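Local coordinates for putative methyltransferase (Porphyromonas gingivalis, PDB 3LL7), which is a putative methyltransferase that probably transfers a methyl group from S-adenosylmethionine to a substrate not yet identified, at residues E93-V98 with S113-G118; V97-G102 with Y166-P171. One frame throughout, in Å; residues are numbered along the deposited sequence. Where two conformers were deposited one is given.

Contact 1: E93-V98 with S113-G118; sequences EGTKVV and SKASQG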
loop_
_atom_site.group_PDB
_atom_site.type_symbol
_atom_site.label_atom_id
_atom_site.label_comp_id
_atom_site.label_asym_id
_atom_site.label_seq_id
_atom_site.Cartn_x
_atom_site.Cartn_y
_atom_site.Cartn_z
ATOM N N GLU A 93 -4.307 19.418 -11.163
ATOM C CA GLU A 93 -4.245 20.608 -10.315
ATOM C C GLU A 93 -5.476 21.499 -10.534
ATOM O O GLU A 93 -5.849 21.766 -11.672
ATOM C CB GLU A 93 -2.948 21.384 -10.596
ATOM C CG GLU A 93 -2.784 22.704 -9.844
ATOM C CD GLU A 93 -2.464 22.516 -8.363
ATOM O OE1 GLU A 93 -1.617 21.652 -8.033
ATOM O OE2 GLU A 93 -3.058 23.236 -7.530
ATOM N N GLY A 94 -6.107 21.929 -9.441
ATOM C CA GLY A 94 -7.249 22.860 -9.487
ATOM C C GLY A 94 -8.628 22.268 -9.770
ATOM O O GLY A 94 -9.561 23.002 -10.099
ATOM N N THR A 95 -8.767 20.951 -9.626
ATOM C CA THR A 95 -10.020 20.237 -9.910
ATOM C C THR A 95 -10.918 20.114 -8.649
ATOM O O THR A 95 -10.598 20.677 -7.596
ATOM C CB THR A 95 -9.726 18.830 -10.441
ATOM O OG1 THR A 95 -8.749 18.210 -9.595
ATOM C CG2 THR A 95 -9.208 18.880 -11.901
ATOM N N LYS A 96 -12.031 19.386 -8.792
ATOM C CA LYS A 96 -12.994 19.114 -7.725
ATOM C C LYS A 96 -12.965 17.628 -7.377
ATOM O O LYS A 96 -12.921 16.782 -8.274
ATOM C CB LYS A 96 -14.425 19.451 -8.179
ATOM C CG LYS A 96 -14.723 20.925 -8.465
ATOM C CD LYS A 96 -16.105 21.101 -9.111
ATOM C CE LYS A 96 -16.100 20.740 -10.597
ATOM N NZ LYS A 96 -17.301 21.264 -11.341
ATOM N N VAL A 97 -12.999 17.307 -6.082
ATOM C CA VAL A 97 -13.028 15.911 -5.623
ATOM C C VAL A 97 -14.100 15.636 -4.555
ATOM O O VAL A 97 -14.437 16.497 -3.765
ATOM C CB VAL A 97 -11.629 15.439 -5.085
ATOM C CG1 VAL A 97 -10.581 15.424 -6.219
ATOM C CG2 VAL A 97 -11.174 16.317 -3.932
ATOM N N VAL A 98 -14.636 14.425 -4.555
ATOM C CA VAL A 98 -15.479 13.955 -3.465
ATOM C C VAL A 98 -14.813 12.694 -2.913
ATOM O O VAL A 98 -14.467 11.807 -3.681
ATOM C CB VAL A 98 -16.924 13.626 -3.946
ATOM C CG1 VAL A 98 -17.776 13.014 -2.818
ATOM C CG2 VAL A 98 -17.611 14.881 -4.469
ATOM N N SER A 113 -4.029 18.206 -2.096
ATOM C CA SER A 113 -2.723 18.789 -2.464
ATOM C C SER A 113 -2.771 19.268 -3.903
ATOM O O SER A 113 -1.951 20.083 -4.313
ATOM C CB SER A 113 -1.557 17.809 -2.273
ATOM O OG SER A 113 -1.595 16.745 -3.222
ATOM N N LYS A 114 -3.734 18.753 -4.667
ATOM C CA LYS A 114 -3.870 19.109 -6.087
ATOM C C LYS A 114 -5.189 19.826 -6.386
ATOM O O LYS A 114 -5.214 20.856 -7.062
ATOM C CB LYS A 114 -3.756 17.851 -6.959
ATOM C CG LYS A 114 -2.411 17.093 -6.854
ATOM C CD LYS A 114 -1.244 17.827 -7.601
ATOM C CE LYS A 114 -1.269 17.603 -9.109
ATOM N NZ LYS A 114 -1.188 16.153 -9.563
ATOM N N ALA A 115 -6.290 19.255 -5.894
ATOM C CA ALA A 115 -7.632 19.773 -6.133
ATOM C C ALA A 115 -7.840 21.091 -5.394
ATOM O O ALA A 115 -7.218 21.324 -4.362
ATOM C CB ALA A 115 -8.661 18.747 -5.675
ATOM N N SER A 116 -8.708 21.945 -5.926
ATOM C CA SER A 116 -9.021 23.227 -5.284
ATOM C C SER A 116 -10.270 23.157 -4.419
ATOM O O SER A 116 -10.435 23.958 -3.500
ATOM C CB SER A 116 -9.187 24.341 -6.324
ATOM O OG SER A 116 -10.125 23.965 -7.328
ATOM N N GLN A 117 -11.170 22.233 -4.741
ATOM C CA GLN A 117 -12.421 22.097 -4.002
ATOM C C GLN A 117 -12.679 20.624 -3.703
ATOM O O GLN A 117 -12.448 19.769 -4.555
ATOM C CB GLN A 117 -13.594 22.672 -4.803
ATOM C CG GLN A 117 -13.400 24.081 -5.329
ATOM C CD GLN A 117 -14.523 24.487 -6.258
ATOM O OE1 GLN A 117 -14.371 24.478 -7.482
ATOM N NE2 GLN A 117 -15.670 24.800 -5.684
ATOM N N GLY A 118 -13.161 20.332 -2.496
ATOM C CA GLY A 118 -13.463 18.956 -2.122
ATOM C C GLY A 118 -14.619 18.801 -1.157
ATOM O O GLY A 118 -14.914 19.702 -0.354
HETATM O O HOH W 1 -2.396 22.542 -5.065
#
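Glu93 reaches Lys114 through a chain that leaves CA with CG anti to the backbone N (chi1 176°) and then folds at chi2, which brings the carboxylate down beside the Lys114 carbonyl. The approach is not a direct bond: Glu93 OE2 and Lys114 O are both acceptors, 3.2 Å apart. A water donates to Glu93 OE2 and to Ser113 O, each at 2.6 Å, and so ties the carboxylate to the chain just past helix 106-112. The Lys114 chain, bent at three successive torsions, crosses that of Glu93 at about a right angle and delivers NZ to the carbonyls of Ser88 and Ile91 instead of to the carboxylate. Lys114 O itself accepts from Gly94 N at 2.8 Å in a nearly straight bond (173°), although the donor is tilted 33° from the carbonyl plane.

Farther along, Thr95 O is gripped by Ser116 N at 2.8 Å and more weakly by Gln117 N. This shared acceptor leads into the parallel strand pair, where Lys96 faces Gln117, Val97 faces Gly118, and Val97 N donates to Gln117 O at 2.9 Å. On one side of the sheet the Lys96 and Gln117 chains run side by side in the same direction, CG of Lys96 lying 3.7 Å from OE1 of Gln117; on the other, both methyls of Val97 meet Ala115 CB.

The ladder closes the beta-alpha-beta unit formed by strand 96-99, helix 106-112 and strand 117-122. Backbone bonds from Gly94, Ser116 and Val97 link the segments, while the facing acceptors Glu93 OE2 and Lys114 O are probably relieved in part by the bridging water; Lys114 NZ, 5.7 Å from Glu93 OE1, can probably contribute only at long range.

Contact 2: V97-G102 with Y166-P171; sequences VVDLTG and YIYVDP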
loop_
_atom_site.group_PDB
_atom_site.type_symbol
_atom_site.label_atom_id
_atom_site.label_comp_id
_atom_site.label_asym_id
_atom_site.label_seq_id
_atom_site.Cartn_x
_atom_site.Cartn_y
_atom_site.Cartn_z
ATOM N N VAL A 97 -12.999 17.307 -6.082
ATOM C CA VAL A 97 -13.028 15.911 -5.623
ATOM C C VAL A 97 -14.100 15.636 -4.555
ATOM O O VAL A 97 -14.437 16.497 -3.765
ATOM C CB VAL A 97 -11.629 15.439 -5.085
ATOM C CG1 VAL A 97 -10.581 15.424 -6.219
ATOM C CG2 VAL A 97 -11.174 16.317 -3.932
ATOM N N VAL A 98 -14.636 14.425 -4.555
ATOM C CA VAL A 98 -15.479 13.955 -3.465
ATOM C C VAL A 98 -14.813 12.694 -2.913
ATOM O O VAL A 98 -14.467 11.807 -3.681
ATOM C CB VAL A 98 -16.924 13.626 -3.946
ATOM C CG1 VAL A 98 -17.776 13.014 -2.818
ATOM C CG2 VAL A 98 -17.611 14.881 -4.469
ATOM N N ASP A 99 -14.628 12.635 -1.595
ATOM C CA ASP A 99 -14.185 11.423 -0.907
ATOM C C ASP A 99 -15.368 10.830 -0.134
ATOM O O ASP A 99 -15.817 11.415 0.856
ATOM C CB ASP A 99 -13.047 11.797 0.045
ATOM C CG ASP A 99 -12.470 10.610 0.790
ATOM O OD1 ASP A 99 -13.085 9.526 0.868
ATOM O OD2 ASP A 99 -11.346 10.782 1.307
ATOM N N LEU A 100 -15.848 9.673 -0.588
ATOM C CA LEU A 100 -17.092 9.061 -0.114
ATOM C C LEU A 100 -16.968 8.346 1.211
ATOM O O LEU A 100 -17.994 8.093 1.883
ATOM C CB LEU A 100 -17.614 8.050 -1.129
ATOM C CG LEU A 100 -18.002 8.525 -2.532
ATOM C CD1 LEU A 100 -18.520 7.320 -3.309
ATOM C CD2 LEU A 100 -19.043 9.655 -2.541
ATOM N N THR A 101 -15.756 7.941 1.561
ATOM C CA THR A 101 -15.582 6.996 2.649
ATOM C C THR A 101 -14.846 7.620 3.828
ATOM O O THR A 101 -14.770 7.025 4.906
ATOM C CB THR A 101 -14.878 5.708 2.163
ATOM O OG1 THR A 101 -13.847 6.044 1.219
ATOM C CG2 THR A 101 -15.893 4.776 1.489
ATOM N N GLY A 102 -14.289 8.806 3.595
ATOM C CA GLY A 102 -13.659 9.611 4.623
ATOM C C GLY A 102 -12.549 8.950 5.415
ATOM O O GLY A 102 -11.585 8.459 4.853
ATOM N N TYR A 166 -13.298 14.084 -9.806
ATOM C CA TYR A 166 -13.013 12.756 -9.250
ATOM C C TYR A 166 -13.831 12.377 -8.028
ATOM O O TYR A 166 -14.099 13.206 -7.150
ATOM C CB TYR A 166 -11.537 12.615 -8.907
ATOM C CG TYR A 166 -10.598 13.162 -9.935
ATOM C CD1 TYR A 166 -10.105 12.352 -10.960
ATOM C CD2 TYR A 166 -10.182 14.496 -9.880
ATOM C CE1 TYR A 166 -9.225 12.866 -11.925
ATOM C CE2 TYR A 166 -9.295 15.008 -10.823
ATOM C CZ TYR A 166 -8.826 14.189 -11.839
ATOM O OH TYR A 166 -7.940 14.710 -12.752
ATOM N N ILE A 167 -14.255 11.120 -8.003
ATOM C CA ILE A 167 -14.894 10.535 -6.838
ATOM C C ILE A 167 -13.981 9.421 -6.320
ATOM O O ILE A 167 -13.668 8.462 -7.048
ATOM C CB ILE A 167 -16.321 10.001 -7.148
ATOM C CG1 ILE A 167 -17.260 11.174 -7.472
ATOM C CG2 ILE A 167 -16.875 9.223 -5.972
ATOM C CD1 ILE A 167 -18.612 10.772 -8.003
ATOM N N TYR A 168 -13.558 9.569 -5.070
ATOM C CA TYR A 168 -12.653 8.620 -4.427
ATOM C C TYR A 168 -13.409 7.770 -3.394
ATOM O O TYR A 168 -14.249 8.289 -2.642
ATOM C CB TYR A 168 -11.490 9.382 -3.784
ATOM C CG TYR A 168 -10.548 8.499 -3.024
ATOM C CD1 TYR A 168 -9.656 7.654 -3.690
ATOM C CD2 TYR A 168 -10.574 8.475 -1.627
ATOM C CE1 TYR A 168 -8.775 6.821 -2.953
ATOM C CE2 TYR A 168 -9.737 7.651 -0.906
ATOM C CZ TYR A 168 -8.850 6.823 -1.572
ATOM O OH TYR A 168 -8.013 6.022 -0.838
ATOM N N VAL A 169 -13.138 6.465 -3.387
ATOM C CA VAL A 169 -13.770 5.555 -2.453
ATOM C C VAL A 169 -12.761 4.520 -1.935
ATOM O O VAL A 169 -11.968 3.968 -2.694
ATOM C CB VAL A 169 -15.056 4.909 -3.086
ATOM C CG1 VAL A 169 -14.727 4.117 -4.371
ATOM C CG2 VAL A 169 -15.881 4.096 -2.060
ATOM N N ASP A 170 -12.812 4.266 -0.638
ATOM C CA ASP A 170 -11.954 3.259 0.004
ATOM C C ASP A 170 -12.878 2.352 0.815
ATOM O O ASP A 170 -13.128 2.612 1.993
ATOM C CB ASP A 170 -10.901 3.987 0.876
ATOM C CG ASP A 170 -10.055 3.045 1.732
ATOM O OD1 ASP A 170 -10.075 1.818 1.505
ATOM O OD2 ASP A 170 -9.375 3.554 2.665
ATOM N N PRO A 171 -13.410 1.286 0.172
ATOM C CA PRO A 171 -14.440 0.475 0.825
ATOM C C PRO A 171 -13.899 -0.366 1.978
ATOM O O PRO A 171 -12.688 -0.607 2.065
ATOM C CB PRO A 171 -14.981 -0.426 -0.303
ATOM C CG PRO A 171 -14.030 -0.309 -1.432
ATOM C CD PRO A 171 -13.285 0.986 -1.268
#
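Leu100 N donates to Tyr168 O at 2.9 Å in an almost perfectly straight bond (178°), the last rung of a parallel ladder whose strands are inclined by 17°. One step earlier, Tyr168 N donates just as straight to Val98 O at 2.8 Å. Val98 N in turn donates to Tyr166 O at 2.9 Å.

Asp99 and Tyr168 extend side by side from the same face, with the carboxylate at the ring's edge and the two planes 87° apart; OD1 lies 3.7 Å from CD2 of the tyrosine. On the other face, Leu100 CD1 packs against Ile167 CG2 at 3.7 Å.

Thr101 and Gly102 were modelled in two conformers, so their contacts are less certain. In the one given, Thr101 OG1, placed between its own backbone N and carbonyl carbon, accepts from Asp170 N at 2.8 Å, and CG2 turns to Val169 CG2, 3.6 Å away.

In the next shell, and for that same conformer, OD1 of Asp99 receives the amides of Thr101 and Gly102, both from one face of the carboxylate, at 3.2 Å for Thr101 N; this is an Asx turn. The Tyr168 hydroxyl bonds to Asp107, the Asp170 carboxylate makes a salt bridge with Lys208, and helices 106-112 and 191-198 pack on the two faces of the sheet.

The Asp-Leu-Thr-Gly turn after strand 96-99 resembles, and probably corresponds to, the glycine-rich cofactor loop of Rossmann-like methyltransferases, and Asp170-Pro171 lies just beyond the ladder-forming part, 166-169, of the neighbouring strand. In the conformer given, two amides grip OD1 and fix the rotation of the Asp99 carboxylate, which implies a loop shaped by side-chain-to-backbone bonds at a probable cofactor cleft.

How the contacts relate
Strand 96-99 is common to both contacts: contact 1 pairs it with strand 117-122 and contact 2 with strand 166-173, so it lies between two parallel neighbours in one sheet. Val97 takes part in both; Val98, though common to both segments, packs only in contact 2. The centres are 12 Å apart. Lys96 O and Tyr166 N, 3.1 Å apart, probably form a hydrogen bond, and Thr95 OG1 packs 3.5 Å from Tyr166 CE2. Contact 2 lies toward the strand's C-terminal end. There an ethanediol lies about 3 Å from the Asp170 side chain and a formic acid about 5 Å from that of Asp99; both probably come from the crystallisation liquor, but such molecules often mark pockets.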